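Eukaryotic translation initiation factor 4 gamma 5 (Trypanosoma cruzi, PDB 6OZU) probably acts as a scaffold in translation initiation, its helical MIF4G domain likely serving, as in related eIF4G proteins, to bind the helicase eIF4A. Local coordinates at residues L161-P171 / M211-L221. Numbering follows the deposited sequence.
Sequences LYGTERKRRFP and MHPQRRMQFLL. With SO4 (sulfate ion), chain D; SO4 (sulfate ion), chain E; SO4 (sulfate ion), chain G; SO4 (sulfate ion), chain H.
M217 reaches out from the first turn of helix 215-235 and lays its methyl over one face of the Y162 ring, CE standing 3.8 Å from the ring centroid in a CH-pi contact. CG of M217 is anti to its backbone N (chi1 -163°) and the chain then bends twice, which brings CE also within 3.6 Å of P171 CD and 3.8 Å of L161 CB. The phenol tip of Y162 passes P213, with Y162 OH 3.6 Å from P213 CB, and its hydroxyl is hydrogen-bonded to the carbonyl of L208.

Farther out, the F170 ring lies between P171 CD on one face and R216 CD on the other. The R216 guanidinium lays one of its faces over F170 CB, its plane 20° from that of the ring, and keeps its edge for sulfate. NE and NH2 of R216 bind O3 and O1 of the chain D sulfate; R216 N also donates to O3, nearly straight, and R215 NE to O2 (173°). O2 of the chain E sulfate accepts hydrogen bonds from the backbone N-H groups of R169 and F170. One water ties R169 O (2.7 Å) to M217 N (2.8 Å) and to the chain D sulfate, while another links R169 O to Q214 N.

The chain D ion, probably from the crystallisation medium, is consistent with a helix N-terminal anion pocket, beside the M217-Y162 core joining helix 215-235 to the end of helix 150-162 and its following loop in the all-helical MIF4G fold.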
ATOM      1  N   LEU A 161       0.469 -10.184  10.500  1.00 42.05           N
ATOM      2  CA  LEU A 161      -0.366 -11.141  11.219  1.00 41.14           C
ATOM      3  C   LEU A 161       0.408 -12.181  12.018  1.00 46.26           C
ATOM      4  O   LEU A 161       0.016 -12.489  13.142  1.00 46.19           O
ATOM      5  CB  LEU A 161      -1.331 -11.853  10.259  1.00 41.84           C
ATOM      6  CG  LEU A 161      -2.353 -10.997   9.469  1.00 45.92           C
ATOM      7  CD1 LEU A 161      -3.034 -11.858   8.410  1.00 46.35           C
ATOM      8  CD2 LEU A 161      -3.410 -10.360  10.393  1.00 45.80           C
ATOM      9  N   TYR A 162       1.464 -12.770  11.427  1.00 45.66           N
ATOM     10  CA  TYR A 162       2.271 -13.813  12.070  1.00 48.09           C
ATOM     11  C   TYR A 162       3.495 -13.299  12.818  1.00 55.64           C
ATOM     12  O   TYR A 162       4.166 -14.094  13.468  1.00 57.66           O
ATOM     13  CB  TYR A 162       2.685 -14.901  11.066  1.00 51.03           C
ATOM     14  CG  TYR A 162       1.535 -15.700  10.479  1.00 53.46           C
ATOM     15  CD1 TYR A 162       0.952 -16.740  11.192  1.00 56.62           C
ATOM     16  CD2 TYR A 162       1.088 -15.466   9.181  1.00 53.50           C
ATOM     17  CE1 TYR A 162      -0.067 -17.515  10.637  1.00 59.76           C
ATOM     18  CE2 TYR A 162       0.058 -16.222   8.622  1.00 55.16           C
ATOM     19  CZ  TYR A 162      -0.513 -17.250   9.354  1.00 63.07           C
ATOM     20  OH  TYR A 162      -1.529 -17.995   8.830  1.00 60.63           O
ATOM     21  N   GLY A 163       3.757 -11.993  12.752  1.00 52.46           N
ATOM     22  CA  GLY A 163       4.903 -11.383  13.407  1.00 53.60           C
ATOM     23  C   GLY A 163       6.123 -11.321  12.513  1.00 61.34           C
ATOM     24  O   GLY A 163       6.229 -12.073  11.534  1.00 61.97           O
ATOM     25  N   THR A 164       7.059 -10.427  12.852  1.00 59.48           N
ATOM     26  CA  THR A 164       8.305 -10.243  12.096  1.00 61.67           C
ATOM     27  C   THR A 164       9.178 -11.518  12.151  1.00 68.78           C
ATOM     28  O   THR A 164       9.808 -11.865  11.150  1.00 68.33           O
ATOM     29  CB  THR A 164       9.027  -8.941  12.516  1.00 66.68           C
ATOM     30  OG1 THR A 164       9.066  -8.835  13.948  1.00 62.84           O
ATOM     31  CG2 THR A 164       8.341  -7.694  11.939  1.00 60.36           C
ATOM     32  N   GLU A 165       9.130 -12.254  13.284  1.00 68.10           N
ATOM     33  CA  GLU A 165       9.822 -13.536  13.453  1.00 70.54           C
ATOM     34  C   GLU A 165       8.921 -14.725  12.981  1.00 76.45           C
ATOM     35  O   GLU A 165       9.370 -15.876  12.994  1.00 77.93           O
ATOM     36  CB  GLU A 165      10.309 -13.714  14.906  1.00 72.72           C
ATOM     37  N   ARG A 166       7.654 -14.426  12.547  1.00 71.84           N
ATOM     38  CA  ARG A 166       6.631 -15.355  12.021  1.00 71.67           C
ATOM     39  C   ARG A 166       6.238 -16.481  13.012  1.00 77.80           C
ATOM     40  O   ARG A 166       5.692 -17.512  12.598  1.00 77.65           O
ATOM     41  CB  ARG A 166       7.031 -15.929  10.639  1.00 71.68           C
ATOM     42  CG  ARG A 166       6.536 -15.110   9.443  1.00 79.08           C
ATOM     43  CD  ARG A 166       7.527 -14.039   9.028  1.00 90.65           C
ATOM     44  NE  ARG A 166       7.242 -13.525   7.688  1.00 98.26           N
ATOM     45  CZ  ARG A 166       7.726 -12.385   7.206  1.00105.16           C
ATOM     46  NH1 ARG A 166       7.422 -11.998   5.972  1.00 92.41           N
ATOM     47  NH2 ARG A 166       8.514 -11.619   7.956  1.00 81.14           N
ATOM     48  N   LYS A 167       6.445 -16.245  14.323  1.00 75.05           N
ATOM     49  CA  LYS A 167       6.151 -17.243  15.348  1.00 75.78           C
ATOM     50  C   LYS A 167       4.838 -17.001  16.128  1.00 75.32           C
ATOM     51  O   LYS A 167       4.520 -17.806  17.011  1.00 76.67           O
ATOM     52  CB  LYS A 167       7.350 -17.395  16.310  1.00 80.38           C
ATOM     53  CG  LYS A 167       8.459 -18.291  15.760  1.00 98.16           C
ATOM     54  CD  LYS A 167       9.556 -18.561  16.793  1.00111.81           C
ATOM     55  CE  LYS A 167       9.458 -19.939  17.410  1.00124.46           C
ATOM     56  NZ  LYS A 167      10.527 -20.175  18.418  1.00133.53           N
ATOM     57  N   ARG A 168       4.063 -15.939  15.781  1.00 66.12           N
ATOM     58  CA  ARG A 168       2.802 -15.588  16.467  1.00 62.86           C
ATOM     59  C   ARG A 168       1.641 -16.532  16.191  1.00 63.91           C
ATOM     60  O   ARG A 168       1.467 -16.998  15.064  1.00 63.62           O
ATOM     61  CB  ARG A 168       2.349 -14.152  16.159  1.00 58.45           C
ATOM     62  CG  ARG A 168       3.299 -13.064  16.631  1.00 59.07           C
ATOM     63  CD  ARG A 168       2.604 -11.721  16.604  1.00 62.34           C
ATOM     64  NE  ARG A 168       1.572 -11.648  17.637  1.00 79.95           N
ATOM     65  CZ  ARG A 168       1.634 -10.866  18.710  1.00 99.67           C
ATOM     66  NH1 ARG A 168       2.670 -10.057  18.891  1.00 95.02           N
ATOM     67  NH2 ARG A 168       0.649 -10.872  19.600  1.00 83.91           N
ATOM     68  N   ARG A 169       0.828 -16.784  17.227  1.00 59.00           N
ATOM     69  CA  ARG A 169      -0.382 -17.608  17.133  1.00 58.74           C
ATOM     70  C   ARG A 169      -1.511 -16.751  16.536  1.00 60.60           C
ATOM     71  O   ARG A 169      -2.258 -17.223  15.685  1.00 61.25           O
ATOM     72  CB  ARG A 169      -0.787 -18.147  18.515  1.00 59.40           C
ATOM     73  CG  ARG A 169       0.112 -19.268  19.020  1.00 73.35           C
ATOM     74  CD  ARG A 169      -0.375 -19.857  20.330  1.00 90.53           C
ATOM     75  NE  ARG A 169       0.354 -21.079  20.682  1.00109.62           N
ATOM     76  CZ  ARG A 169      -0.014 -22.312  20.336  1.00123.64           C
ATOM     77  NH1 ARG A 169       0.716 -23.357  20.703  1.00110.66           N
ATOM     78  NH2 ARG A 169      -1.118 -22.508  19.620  1.00106.03           N
ATOM     79  N   PHE A 170      -1.565 -15.465  16.933  1.00 54.54           N
ATOM     80  CA  PHE A 170      -2.553 -14.479  16.521  1.00 51.75           C
ATOM     81  C   PHE A 170      -1.915 -13.077  16.496  1.00 53.44           C
ATOM     82  O   PHE A 170      -1.046 -12.815  17.331  1.00 50.81           O
ATOM     83  CB  PHE A 170      -3.737 -14.519  17.512  1.00 53.22           C
ATOM     84  CG  PHE A 170      -5.004 -13.870  17.024  1.00 53.34           C
ATOM     85  CD1 PHE A 170      -5.721 -14.415  15.963  1.00 55.35           C
ATOM     86  CD2 PHE A 170      -5.496 -12.730  17.636  1.00 54.41           C
ATOM     87  CE1 PHE A 170      -6.892 -13.814  15.509  1.00 55.19           C
ATOM     88  CE2 PHE A 170      -6.683 -12.138  17.188  1.00 56.26           C
ATOM     89  CZ  PHE A 170      -7.374 -12.686  16.130  1.00 54.02           C
ATOM     90  N   PRO A 171      -2.317 -12.165  15.563  1.00 51.05           N
ATOM     91  CA  PRO A 171      -1.690 -10.828  15.528  1.00 49.85           C
ATOM     92  C   PRO A 171      -1.872  -9.958  16.763  1.00 54.23           C
ATOM     93  O   PRO A 171      -2.837 -10.102  17.516  1.00 55.08           O
ATOM     94  CB  PRO A 171      -2.315 -10.159  14.298  1.00 50.73           C
ATOM     95  CG  PRO A 171      -3.535 -10.918  14.026  1.00 55.47           C
ATOM     96  CD  PRO A 171      -3.312 -12.312  14.480  1.00 52.40           C
ATOM     97  N   MET A 211      -0.431 -21.516   5.722  1.00 68.13           N
ATOM     98  CA  MET A 211       0.788 -21.132   6.442  1.00 67.57           C
ATOM     99  C   MET A 211       0.698 -21.538   7.915  1.00 72.63           C
ATOM    100  O   MET A 211       1.283 -20.902   8.797  1.00 71.87           O
ATOM    101  CB  MET A 211       1.082 -19.641   6.270  1.00 68.05           C
ATOM    102  CG  MET A 211       1.639 -19.314   4.918  1.00 71.96           C
ATOM    103  SD  MET A 211       1.943 -17.550   4.726  1.00 74.69           S
ATOM    104  CE  MET A 211       2.237 -17.495   2.978  1.00 71.62           C
ATOM    105  N   HIS A 212      -0.039 -22.636   8.150  1.00 72.68           N
ATOM    106  CA  HIS A 212      -0.319 -23.328   9.408  1.00 74.75           C
ATOM    107  C   HIS A 212      -0.923 -22.410  10.489  1.00 77.87           C
ATOM    108  O   HIS A 212      -0.373 -22.315  11.593  1.00 78.82           O
ATOM    109  CB  HIS A 212       0.919 -24.090   9.895  1.00 78.48           C
ATOM    110  CG  HIS A 212       1.452 -25.017   8.843  1.00 84.46           C
ATOM    111  ND1 HIS A 212       0.872 -26.263   8.610  1.00 88.43           N
ATOM    112  CD2 HIS A 212       2.428 -24.812   7.929  1.00 86.74           C
ATOM    113  CE1 HIS A 212       1.545 -26.787   7.596  1.00 89.42           C
ATOM    114  NE2 HIS A 212       2.492 -25.951   7.154  1.00 88.85           N
ATOM    115  N   PRO A 213      -2.093 -21.767  10.207  1.00 71.77           N
ATOM    116  CA  PRO A 213      -2.729 -20.927  11.223  1.00 68.81           C
ATOM    117  C   PRO A 213      -3.317 -21.757  12.361  1.00 71.49           C
ATOM    118  O   PRO A 213      -3.730 -22.907  12.158  1.00 71.95           O
ATOM    119  CB  PRO A 213      -3.846 -20.228  10.438  1.00 69.06           C
ATOM    120  CG  PRO A 213      -4.181 -21.135   9.356  1.00 74.98           C
ATOM    121  CD  PRO A 213      -2.899 -21.781   8.965  1.00 72.53           C
ATOM    122  N   GLN A 214      -3.375 -21.153  13.555  1.00 66.82           N
ATOM    123  CA  GLN A 214      -3.974 -21.774  14.730  1.00 67.12           C
ATOM    124  C   GLN A 214      -5.502 -21.504  14.740  1.00 66.47           C
ATOM    125  O   GLN A 214      -6.039 -21.065  13.721  1.00 63.94           O
ATOM    126  CB  GLN A 214      -3.253 -21.341  16.022  1.00 68.65           C
ATOM    127  CG  GLN A 214      -1.802 -21.822  16.130  1.00 85.46           C
ATOM    128  CD  GLN A 214      -1.672 -23.320  15.982  1.00107.58           C
ATOM    129  OE1 GLN A 214      -1.226 -23.824  14.942  1.00103.24           O
ATOM    130  NE2 GLN A 214      -2.083 -24.063  17.009  1.00103.23           N
ATOM    131  N   ARG A 215      -6.202 -21.812  15.852  1.00 62.40           N
ATOM    132  CA  ARG A 215      -7.660 -21.680  15.965  1.00 60.94           C
ATOM    133  C   ARG A 215      -8.162 -20.252  15.681  1.00 61.42           C
ATOM    134  O   ARG A 215      -9.031 -20.089  14.816  1.00 61.74           O
ATOM    135  CB  ARG A 215      -8.189 -22.191  17.341  1.00 61.12           C
ATOM    136  CG  ARG A 215      -7.813 -23.612  17.788  1.00 71.75           C
ATOM    137  CD  ARG A 215      -8.239 -23.859  19.215  1.00 85.78           C
ATOM    138  NE  ARG A 215      -7.186 -23.576  20.202  1.00100.22           N
ATOM    139  CZ  ARG A 215      -7.262 -23.863  21.499  1.00113.78           C
ATOM    140  NH1 ARG A 215      -8.332 -24.474  21.988  1.00101.04           N
ATOM    141  NH2 ARG A 215      -6.264 -23.548  22.313  1.00 98.32           N
ATOM    142  N   ARG A 216      -7.609 -19.222  16.378  1.00 54.30           N
ATOM    143  CA  ARG A 216      -8.053 -17.837  16.196  1.00 51.93           C
ATOM    144  C   ARG A 216      -7.656 -17.313  14.827  1.00 57.14           C
ATOM    145  O   ARG A 216      -8.435 -16.576  14.217  1.00 57.32           O
ATOM    146  CB  ARG A 216      -7.520 -16.901  17.288  1.00 50.68           C
ATOM    147  CG  ARG A 216      -8.134 -17.009  18.674  1.00 56.17           C
ATOM    148  CD  ARG A 216      -7.234 -16.315  19.690  1.00 64.49           C
ATOM    149  NE  ARG A 216      -5.906 -16.933  19.705  1.00 69.19           N
ATOM    150  CZ  ARG A 216      -4.825 -16.455  20.307  1.00 76.07           C
ATOM    151  NH1 ARG A 216      -4.869 -15.291  20.946  1.00 58.58           N
ATOM    152  NH2 ARG A 216      -3.691 -17.136  20.273  1.00 68.61           N
ATOM    153  N   MET A 217      -6.463 -17.725  14.334  1.00 53.97           N
ATOM    154  CA  MET A 217      -5.910 -17.322  13.042  1.00 52.91           C
ATOM    155  C   MET A 217      -6.717 -17.884  11.863  1.00 59.11           C
ATOM    156  O   MET A 217      -6.913 -17.195  10.854  1.00 58.27           O
ATOM    157  CB  MET A 217      -4.421 -17.683  12.936  1.00 55.21           C
ATOM    158  CG  MET A 217      -3.701 -16.942  11.819  1.00 57.79           C
ATOM    159  SD  MET A 217      -3.658 -15.141  12.053  1.00 60.22           S
ATOM    160  CE  MET A 217      -1.971 -14.935  12.379  1.00 57.20           C
ATOM    161  N   GLN A 218      -7.180 -19.130  11.990  1.00 57.43           N
ATOM    162  CA  GLN A 218      -7.993 -19.751  10.970  1.00 57.77           C
ATOM    163  C   GLN A 218      -9.376 -19.149  10.969  1.00 60.21           C
ATOM    164  O   GLN A 218      -9.921 -18.926   9.892  1.00 60.19           O
ATOM    165  CB  GLN A 218      -8.053 -21.249  11.170  1.00 62.08           C
ATOM    166  CG  GLN A 218      -7.689 -21.966   9.894  1.00 88.40           C
ATOM    167  CD  GLN A 218      -8.123 -23.391   9.911  1.00106.68           C
ATOM    168  OE1 GLN A 218      -9.307 -23.680   9.851  1.00101.92           O
ATOM    169  NE2 GLN A 218      -7.170 -24.303   9.983  1.00101.59           N
ATOM    170  N   PHE A 219      -9.937 -18.846  12.165  1.00 55.81           N
ATOM    171  CA  PHE A 219     -11.247 -18.203  12.270  1.00 55.06           C
ATOM    172  C   PHE A 219     -11.189 -16.799  11.651  1.00 56.80           C
ATOM    173  O   PHE A 219     -12.090 -16.432  10.902  1.00 56.68           O
ATOM    174  CB  PHE A 219     -11.774 -18.179  13.725  1.00 57.30           C
ATOM    175  CG  PHE A 219     -13.224 -17.758  13.833  1.00 59.26           C
ATOM    176  CD1 PHE A 219     -14.254 -18.659  13.569  1.00 63.11           C
ATOM    177  CD2 PHE A 219     -13.563 -16.446  14.161  1.00 60.80           C
ATOM    178  CE1 PHE A 219     -15.598 -18.252  13.623  1.00 64.37           C
ATOM    179  CE2 PHE A 219     -14.911 -16.047  14.226  1.00 63.41           C
ATOM    180  CZ  PHE A 219     -15.916 -16.953  13.958  1.00 62.25           C
ATOM    181  N   LEU A 220     -10.099 -16.055  11.910  1.00 51.25           N
ATOM    182  CA  LEU A 220      -9.887 -14.718  11.368  1.00 49.25           C
ATOM    183  C   LEU A 220      -9.880 -14.717   9.844  1.00 53.47           C
ATOM    184  O   LEU A 220     -10.657 -13.975   9.242  1.00 53.45           O
ATOM    185  CB  LEU A 220      -8.595 -14.096  11.907  1.00 48.21           C
ATOM    186  CG  LEU A 220      -8.296 -12.671  11.426  1.00 51.51           C
ATOM    187  CD1 LEU A 220      -8.455 -11.702  12.522  1.00 51.64           C
ATOM    188  CD2 LEU A 220      -6.934 -12.568  10.865  1.00 50.86           C
ATOM    189  N   LEU A 221      -9.024 -15.549   9.223  1.00 49.75           N
ATOM    190  CA  LEU A 221      -8.887 -15.633   7.764  1.00 47.82           C
ATOM    191  C   LEU A 221     -10.123 -16.190   7.059  1.00 53.72           C
ATOM    192  O   LEU A 221     -10.505 -15.656   6.013  1.00 53.58           O
ATOM    193  CB  LEU A 221      -7.637 -16.406   7.395  1.00 47.65           C
ATOM    194  CG  LEU A 221      -6.310 -15.792   7.850  1.00 51.31           C
ATOM    195  CD1 LEU A 221      -5.199 -16.823   7.844  1.00 52.99           C
ATOM    196  CD2 LEU A 221      -5.962 -14.519   7.038  1.00 48.94           C
TER
HETATM  197  S   SO4 D 402      -4.825 -20.682  19.537  1.00 80.85           S
HETATM  198  O1  SO4 D 402      -3.580 -20.156  20.108  1.00 83.15           O
HETATM  199  O2  SO4 D 402      -4.608 -22.002  18.925  1.00 80.70           O
HETATM  200  O3  SO4 D 402      -5.312 -19.716  18.544  1.00 78.02           O
HETATM  201  O4  SO4 D 402      -5.797 -20.827  20.614  1.00 81.36           O
HETATM  202  S   SO4 E 403      -0.199 -14.994  20.983  1.00132.17           S
HETATM  203  O1  SO4 E 403       0.914 -14.494  21.790  1.00132.52           O
HETATM  204  O2  SO4 E 403       0.229 -14.971  19.582  1.00131.01           O
HETATM  205  O3  SO4 E 403      -0.556 -16.354  21.402  1.00133.49           O
HETATM  206  O4  SO4 E 403      -1.381 -14.144  21.170  1.00131.15           O
HETATM  207  S   SO4 G 405       5.665  -8.925  16.343  1.00136.90           S
HETATM  208  O1  SO4 G 405       6.134 -10.319  16.351  1.00137.31           O
HETATM  209  O2  SO4 G 405       6.707  -8.053  15.797  1.00138.10           O
HETATM  210  O3  SO4 G 405       4.455  -8.791  15.521  1.00135.91           O
HETATM  211  O4  SO4 G 405       5.364  -8.517  17.717  1.00137.15           O
HETATM  212  S   SO4 H 406       2.406  -8.466  22.328  1.00167.75           S
HETATM  213  O1  SO4 H 406       1.841  -7.147  22.031  1.00166.51           O
HETATM  214  O2  SO4 H 406       3.609  -8.678  21.515  1.00167.93           O
HETATM  215  O3  SO4 H 406       1.407  -9.496  22.025  1.00167.76           O
HETATM  216  O4  SO4 H 406       2.757  -8.540  23.746  1.00168.79           O
HETATM  217  O   HOH W   1       1.496 -20.089  13.437  1.00 58.65           O
HETATM  218  O   HOH W   2      -4.556 -18.459  16.250  1.00 53.17           O
HETATM  219  O   HOH W   3      -1.429 -19.173  13.709  1.00 58.16           O